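Local atomic coordinates of aromatic-ring-hydroxylating dioxygenase beta subunit (Catenulispora acidiphila, PDB entry 6VW4), a protein that is of unknown function but binds the polyketide S-DNPA in the pocket of an NTF2-like (SnoaL-like) fold and may take part in polyketide biosynthesis. Residues A19-A24 with L132-R137; E31-T36 with G41-T46. All blocks are in the same frame, centred on the assembly; numbering follows the deposited sequence.

Interaction 1: residues A19-A24 with L132-R137; sequences ARQMHA and LLTASR. With SDN ([(3S)-9-hydroxy-1-methyl-10-oxo-4,10-dihydro-3H-benzo[g]isochromen-3-yl]acetic acid), chain C.
In the ligand pocket of this NTF2-like fold, where Met22 and Arg137 line the site, Gln21 and Met22 of the first helix meet Arg137 and Thr134 of the sheet. SDN C9 lies over one face of the Arg137 guanidinium, whose NH1 is 3.2 Å from ligand C10. From the opposite direction comes the amide of Gln21, its plane turned 70° from the guanidinium, and Arg137 NH2 gives a weak, bent bond to Gln21 OE1 at 3.0 Å. On the other branch of the amide, Gln21 NE2 is 2.7 Å from Thr134 OG1, again a weak bond, with an N-H...O angle of 121°. Water 1 joins the two residues a second time, donating to Gln21 OE1 and accepting from Thr134 OG1. The Met22 chain folds back at its end (chi3 -88°), bringing SD to 3.7 Å from Arg137 NH1 and CE to 3.8 Å from SDN C10. An alanine in place of Arg137 would probably deprive Asp122 of this salt-bridge partner and open a gap beside the ligand. The stronger polar partners of Gln21 and Thr134 are Thr36 and His17; Phe37 of strand 37-38 packs against Gln21, Thr134 and Arg137, and Phe80 of strand 75-86 against Met22 and Arg137.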
loop_
_atom_site.group_PDB
_atom_site.type_symbol
_atom_site.label_atom_id
_atom_site.label_comp_id
_atom_site.label_asym_id
_atom_site.label_seq_id
_atom_site.Cartn_x
_atom_site.Cartn_y
_atom_site.Cartn_z
ATOM N N ALA A 19 7.313 -8.310 -2.332
ATOM C CA ALA A 19 7.304 -8.285 -0.877
ATOM C C ALA A 19 8.499 -9.033 -0.306
ATOM O O ALA A 19 9.219 -8.514 0.560
ATOM C CB ALA A 19 6.009 -8.903 -0.358
ATOM N N ARG A 20 8.751 -10.254 -0.803
ATOM C CA ARG A 20 9.895 -11.032 -0.306
ATOM C C ARG A 20 11.216 -10.316 -0.592
ATOM O O ARG A 20 12.058 -10.188 0.297
ATOM C CB ARG A 20 9.918 -12.435 -0.931
ATOM C CG ARG A 20 8.749 -13.325 -0.568
ATOM C CD ARG A 20 9.023 -14.246 0.594
ATOM N NE ARG A 20 8.167 -15.437 0.536
ATOM C CZ ARG A 20 7.477 -15.932 1.566
ATOM N NH1 ARG A 20 7.535 -15.353 2.769
ATOM N NH2 ARG A 20 6.722 -17.010 1.392
ATOM N N GLN A 21 11.410 -9.839 -1.824
ATOM C CA GLN A 21 12.570 -9.018 -2.140
ATOM C C GLN A 21 12.810 -7.954 -1.080
ATOM O O GLN A 21 13.925 -7.795 -0.580
ATOM C CB GLN A 21 12.369 -8.270 -3.454
ATOM C CG GLN A 21 12.739 -8.950 -4.635
ATOM C CD GLN A 21 12.608 -8.050 -5.833
ATOM O OE1 GLN A 21 11.708 -7.187 -5.907
ATOM N NE2 GLN A 21 13.453 -8.288 -6.819
ATOM N N MET A 22 11.782 -7.134 -0.806
ATOM C CA MET A 22 11.996 -5.984 0.065
ATOM C C MET A 22 12.127 -6.384 1.526
ATOM O O MET A 22 12.774 -5.669 2.293
ATOM C CB MET A 22 10.882 -4.947 -0.078
ATOM C CG MET A 22 10.803 -4.252 -1.395
ATOM S SD MET A 22 12.420 -4.101 -2.251
ATOM C CE MET A 22 12.783 -2.502 -1.364
ATOM N N HIS A 23 11.519 -7.497 1.940
ATOM C CA HIS A 23 11.756 -7.962 3.310
ATOM C C HIS A 23 13.240 -8.256 3.516
ATOM O O HIS A 23 13.827 -7.892 4.543
ATOM C CB HIS A 23 10.914 -9.202 3.650
ATOM C CG HIS A 23 9.428 -8.940 3.729
ATOM N ND1 HIS A 23 8.488 -9.953 3.722
ATOM C CD2 HIS A 23 8.724 -7.777 3.801
ATOM C CE1 HIS A 23 7.273 -9.427 3.784
ATOM N NE2 HIS A 23 7.390 -8.111 3.841
ATOM N N ALA A 24 13.869 -8.851 2.512
ATOM C CA ALA A 24 15.285 -9.161 2.591
ATOM C C ALA A 24 16.122 -7.887 2.541
ATOM O O ALA A 24 17.046 -7.717 3.336
ATOM C CB ALA A 24 15.663 -10.123 1.460
ATOM N N LEU A 132 9.716 -16.457 -10.302
ATOM C CA LEU A 132 9.952 -15.159 -10.926
ATOM C C LEU A 132 11.313 -14.626 -10.507
ATOM O O LEU A 132 11.784 -14.866 -9.387
ATOM C CB LEU A 132 8.881 -14.136 -10.513
ATOM C CG LEU A 132 7.478 -14.230 -11.123
ATOM C CD1 LEU A 132 6.559 -13.193 -10.437
ATOM C CD2 LEU A 132 7.523 -14.024 -12.620
ATOM N N LEU A 133 11.947 -13.883 -11.409
ATOM C CA LEU A 133 13.134 -13.129 -11.046
ATOM C C LEU A 133 13.073 -11.772 -11.714
ATOM O O LEU A 133 12.447 -11.623 -12.762
ATOM C CB LEU A 133 14.438 -13.818 -11.485
ATOM C CG LEU A 133 14.805 -15.198 -10.943
ATOM C CD1 LEU A 133 15.722 -15.894 -11.987
ATOM C CD2 LEU A 133 15.456 -15.078 -9.608
ATOM N N THR A 134 13.785 -10.804 -11.133
ATOM C CA THR A 134 13.795 -9.433 -11.631
ATOM C C THR A 134 14.954 -9.274 -12.609
ATOM O O THR A 134 16.124 -9.372 -12.229
ATOM C CB THR A 134 13.926 -8.417 -10.478
ATOM O OG1 THR A 134 12.978 -8.692 -9.462
ATOM C CG2 THR A 134 13.702 -6.960 -10.938
ATOM N N ALA A 135 14.619 -9.037 -13.854
ATOM C CA ALA A 135 15.604 -8.715 -14.864
ATOM C C ALA A 135 16.076 -7.280 -14.728
ATOM O O ALA A 135 17.260 -6.988 -14.937
ATOM C CB ALA A 135 15.004 -8.920 -16.249
ATOM N N SER A 136 15.158 -6.361 -14.425
ATOM C CA SER A 136 15.554 -4.975 -14.223
ATOM C C SER A 136 14.628 -4.247 -13.251
ATOM O O SER A 136 13.431 -4.566 -13.126
ATOM C CB SER A 136 15.627 -4.212 -15.571
ATOM O OG SER A 136 14.441 -4.359 -16.321
ATOM N N ARG A 137 15.219 -3.258 -12.578
ATOM C CA ARG A 137 14.526 -2.321 -11.702
ATOM C C ARG A 137 15.078 -0.922 -11.961
ATOM O O ARG A 137 16.280 -0.672 -11.812
ATOM C CB ARG A 137 14.693 -2.717 -10.236
ATOM C CG ARG A 137 14.273 -1.628 -9.259
ATOM C CD ARG A 137 13.986 -2.235 -7.912
ATOM N NE ARG A 137 12.773 -3.025 -7.977
ATOM C CZ ARG A 137 12.374 -3.845 -7.015
ATOM N NH1 ARG A 137 13.108 -3.992 -5.926
ATOM N NH2 ARG A 137 11.260 -4.550 -7.157
HETATM O O4 SDN C . 15.348 -1.644 -4.020
HETATM C C11 SDN C . 14.418 -0.639 -4.291
HETATM C C12 SDN C . 14.680 0.702 -4.009
HETATM C C13 SDN C . 16.046 1.072 -3.387
HETATM O O5 SDN C . 16.846 0.226 -3.158
HETATM C C14 SDN C . 16.343 2.528 -3.078
HETATM C C15 SDN C . 17.716 2.913 -2.475
HETATM O O3 SDN C . 18.183 4.245 -2.781
HETATM C C16 SDN C . 18.633 1.912 -1.757
HETATM C C10 SDN C . 13.179 -0.984 -4.806
HETATM C C9 SDN C . 12.215 0.001 -5.071
HETATM C C8 SDN C . 12.481 1.336 -4.805
HETATM C C7 SDN C . 13.711 1.696 -4.265
HETATM C C6 SDN C . 13.999 3.201 -3.954
HETATM C C5 SDN C . 15.362 3.550 -3.360
HETATM C C4 SDN C . 15.665 4.954 -3.076
HETATM C C3 SDN C . 17.123 5.267 -2.783
HETATM C C2 SDN C . 16.990 5.711 -1.338
HETATM C C1 SDN C . 17.198 7.160 -0.948
HETATM O O2 SDN C . 17.423 8.016 -1.835
HETATM O O1 SDN C . 17.148 7.467 0.279
HETATM O O HOH W 1 10.946 -7.190 -8.762
#

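Interaction 2: residues E31-T36 with G41-T46; sequences EEYADT and GVFRHT. With SDN ([(3S)-9-hydroxy-1-methyl-10-oxo-4,10-dihydro-3H-benzo[g]isochromen-3-yl]acetic acid), chain C.
The ring of Phe43 carries Tyr33 OH over one face, 3.5 Å above the plane and offset toward the rim, while at its edge SDN C13 lies in plane, with SDN O5 3.3 Å from Phe43 CZ. Phe43 CE2 in turn sits at the edge of the Tyr33 ring, near its plane and 3.9 Å from Tyr33 CE2. The ring planes stand 59° apart with centroids separated by 5.7 Å, an oblique pair that fits neither a stack nor a T-shaped arrangement. In both residues CG is anti to the backbone N (chi1 170° in Tyr33), and the two side chains, reaching in from helix 30-34 and strand 41-44, cross at about a right angle. SDN O4 donates a hydrogen bond of 2.8 Å to Tyr33 OH. Farther along the ligand, SDN O3 lies in the plane of the His45 ring, and His45 ND1 points at it almost straight (174°), though at 3.4 Å the bond is weak. Thr46 CG2 rests against SDN C3, beside that oxygen. Arg137 NH1 also gives Tyr33 OH a weak hydrogen bond, so the phenol oxygen is approached by two donors while lying over the Phe43 face. The contacts are consistent with the ligand being held by one phenol-to-phenol bond and edge contact of the Phe43 ring with the ligand's oxygens, with a weaker imidazole contact to the pyran oxygen.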
loop_
_atom_site.group_PDB
_atom_site.type_symbol
_atom_site.label_atom_id
_atom_site.label_comp_id
_atom_site.label_asym_id
_atom_site.label_seq_id
_atom_site.Cartn_x
_atom_site.Cartn_y
_atom_site.Cartn_z
ATOM N N GLU A 31 22.480 -10.134 0.020
ATOM C CA GLU A 31 22.750 -11.222 -0.923
ATOM C C GLU A 31 21.456 -11.902 -1.335
ATOM O O GLU A 31 21.224 -12.152 -2.525
ATOM C CB GLU A 31 23.711 -12.250 -0.316
ATOM C CG GLU A 31 25.141 -11.739 -0.135
ATOM C CD GLU A 31 25.340 -10.943 1.167
ATOM O OE1 GLU A 31 26.516 -10.741 1.563
ATOM O OE2 GLU A 31 24.334 -10.511 1.789
ATOM N N GLU A 32 20.590 -12.181 -0.357
ATOM C CA GLU A 32 19.276 -12.740 -0.665
ATOM C C GLU A 32 18.527 -11.841 -1.634
ATOM O O GLU A 32 17.831 -12.319 -2.531
ATOM C CB GLU A 32 18.436 -12.887 0.601
ATOM C CG GLU A 32 18.785 -13.990 1.524
ATOM C CD GLU A 32 17.747 -14.114 2.639
ATOM O OE1 GLU A 32 16.547 -13.792 2.402
ATOM O OE2 GLU A 32 18.135 -14.540 3.748
ATOM N N TYR A 33 18.653 -10.520 -1.447
ATOM C CA TYR A 33 17.978 -9.588 -2.331
ATOM C C TYR A 33 18.535 -9.705 -3.728
ATOM O O TYR A 33 17.773 -9.737 -4.699
ATOM C CB TYR A 33 18.100 -8.155 -1.812
ATOM C CG TYR A 33 17.633 -7.059 -2.763
ATOM C CD1 TYR A 33 16.301 -6.751 -2.872
ATOM C CD2 TYR A 33 18.529 -6.334 -3.537
ATOM C CE1 TYR A 33 15.852 -5.753 -3.692
ATOM C CE2 TYR A 33 18.078 -5.331 -4.392
ATOM C CZ TYR A 33 16.728 -5.038 -4.431
ATOM O OH TYR A 33 16.206 -4.066 -5.239
ATOM N N ALA A 34 19.864 -9.767 -3.854
ATOM C CA ALA A 34 20.457 -9.866 -5.188
ATOM C C ALA A 34 20.088 -11.179 -5.865
ATOM O O ALA A 34 19.985 -11.227 -7.087
ATOM C CB ALA A 34 21.981 -9.709 -5.125
ATOM N N ASP A 35 19.855 -12.237 -5.096
ATOM C CA ASP A 35 19.438 -13.507 -5.679
ATOM C C ASP A 35 18.008 -13.505 -6.196
ATOM O O ASP A 35 17.569 -14.529 -6.739
ATOM C CB ASP A 35 19.549 -14.652 -4.654
ATOM C CG ASP A 35 21.004 -15.049 -4.361
ATOM O OD1 ASP A 35 21.905 -14.639 -5.131
ATOM O OD2 ASP A 35 21.243 -15.746 -3.357
ATOM N N THR A 36 17.233 -12.442 -5.973
ATOM C CA THR A 36 15.918 -12.372 -6.610
ATOM C C THR A 36 15.993 -11.688 -7.955
ATOM O O THR A 36 14.974 -11.584 -8.660
ATOM C CB THR A 36 14.893 -11.643 -5.723
ATOM O OG1 THR A 36 15.198 -10.246 -5.690
ATOM C CG2 THR A 36 14.897 -12.218 -4.317
ATOM N N GLY A 41 21.044 -9.068 -13.878
ATOM C CA GLY A 41 19.987 -8.110 -13.559
ATOM C C GLY A 41 20.500 -6.681 -13.423
ATOM O O GLY A 41 21.580 -6.424 -12.881
ATOM N N VAL A 42 19.721 -5.749 -13.965
ATOM C CA VAL A 42 20.012 -4.320 -13.908
ATOM C C VAL A 42 19.244 -3.666 -12.753
ATOM O O VAL A 42 18.017 -3.740 -12.704
ATOM C CB VAL A 42 19.630 -3.628 -15.229
ATOM C CG1 VAL A 42 20.001 -2.168 -15.146
ATOM C CG2 VAL A 42 20.313 -4.232 -16.446
ATOM N N PHE A 43 19.955 -2.943 -11.892
ATOM C CA PHE A 43 19.401 -2.201 -10.760
ATOM C C PHE A 43 19.865 -0.750 -10.825
ATOM O O PHE A 43 20.985 -0.444 -10.417
ATOM C CB PHE A 43 19.876 -2.834 -9.483
ATOM C CG PHE A 43 19.282 -2.247 -8.228
ATOM C CD1 PHE A 43 18.066 -1.567 -8.248
ATOM C CD2 PHE A 43 19.930 -2.417 -7.007
ATOM C CE1 PHE A 43 17.504 -1.065 -7.065
ATOM C CE2 PHE A 43 19.378 -1.903 -5.820
ATOM C CZ PHE A 43 18.162 -1.238 -5.852
ATOM N N ARG A 44 19.012 0.140 -11.322
ATOM C CA ARG A 44 19.279 1.580 -11.347
ATOM C C ARG A 44 18.526 2.196 -10.165
ATOM O O ARG A 44 17.384 2.649 -10.313
ATOM C CB ARG A 44 18.850 2.174 -12.689
ATOM C CG ARG A 44 19.430 3.577 -12.983
ATOM C CD ARG A 44 18.981 4.661 -11.980
ATOM N NE ARG A 44 17.664 5.193 -12.309
ATOM C CZ ARG A 44 17.415 6.076 -13.274
ATOM N NH1 ARG A 44 16.173 6.490 -13.483
ATOM N NH2 ARG A 44 18.398 6.548 -14.027
ATOM N N HIS A 45 19.167 2.226 -8.972
ATOM C CA HIS A 45 18.469 2.665 -7.761
ATOM C C HIS A 45 18.394 4.191 -7.623
ATOM O O HIS A 45 17.519 4.694 -6.903
ATOM C CB HIS A 45 19.120 2.059 -6.493
ATOM C CG HIS A 45 20.453 2.642 -6.131
ATOM N ND1 HIS A 45 20.667 3.359 -4.970
ATOM C CD2 HIS A 45 21.652 2.566 -6.757
ATOM C CE1 HIS A 45 21.935 3.728 -4.917
ATOM N NE2 HIS A 45 22.555 3.254 -5.985
ATOM N N THR A 46 19.304 4.941 -8.253
ATOM C CA THR A 46 19.278 6.391 -8.115
ATOM C C THR A 46 19.590 7.080 -9.436
ATOM O O THR A 46 20.598 6.749 -10.089
ATOM C CB THR A 46 20.247 6.890 -7.028
ATOM O OG1 THR A 46 21.565 6.356 -7.247
ATOM C CG2 THR A 46 19.742 6.503 -5.631
HETATM O O4 SDN C . 15.348 -1.644 -4.020
HETATM C C11 SDN C . 14.418 -0.639 -4.291
HETATM C C12 SDN C . 14.680 0.702 -4.009
HETATM C C13 SDN C . 16.046 1.072 -3.387
HETATM O O5 SDN C . 16.846 0.226 -3.158
HETATM C C14 SDN C . 16.343 2.528 -3.078
HETATM C C15 SDN C . 17.716 2.913 -2.475
HETATM O O3 SDN C . 18.183 4.245 -2.781
HETATM C C16 SDN C . 18.633 1.912 -1.757
HETATM C C10 SDN C . 13.179 -0.984 -4.806
HETATM C C9 SDN C . 12.215 0.001 -5.071
HETATM C C8 SDN C . 12.481 1.336 -4.805
HETATM C C7 SDN C . 13.711 1.696 -4.265
HETATM C C6 SDN C . 13.999 3.201 -3.954
HETATM C C5 SDN C . 15.362 3.550 -3.360
HETATM C C4 SDN C . 15.665 4.954 -3.076
HETATM C C3 SDN C . 17.123 5.267 -2.783
HETATM C C2 SDN C . 16.990 5.711 -1.338
HETATM C C1 SDN C . 17.198 7.160 -0.948
HETATM O O2 SDN C . 17.423 8.016 -1.835
HETATM O O1 SDN C . 17.148 7.467 0.279
#

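In the fold
From the N terminus, helix 8-26 supplies 19-24, and helix 30-34 follows with 31-36. Strand 37-38 then leads to strand 41-44, so interaction 2 closes a short loop with only four residues between its segments. Interaction 1 closes last, when strand 132-139 returns after 107 intervening residues; the shorter loop lies wholly within this longer one, and the two do not cross. Strands 41-44 and 132-139 are parallel neighbours in the sheet, and probable backbone hydrogen bonds join the interactions, Arg137 N to Val42 O at 2.8 Å and Thr134 N to Thr36 O at 2.9 Å. Together they tie both N-terminal helices to the sheet around SDN, which each interaction touches.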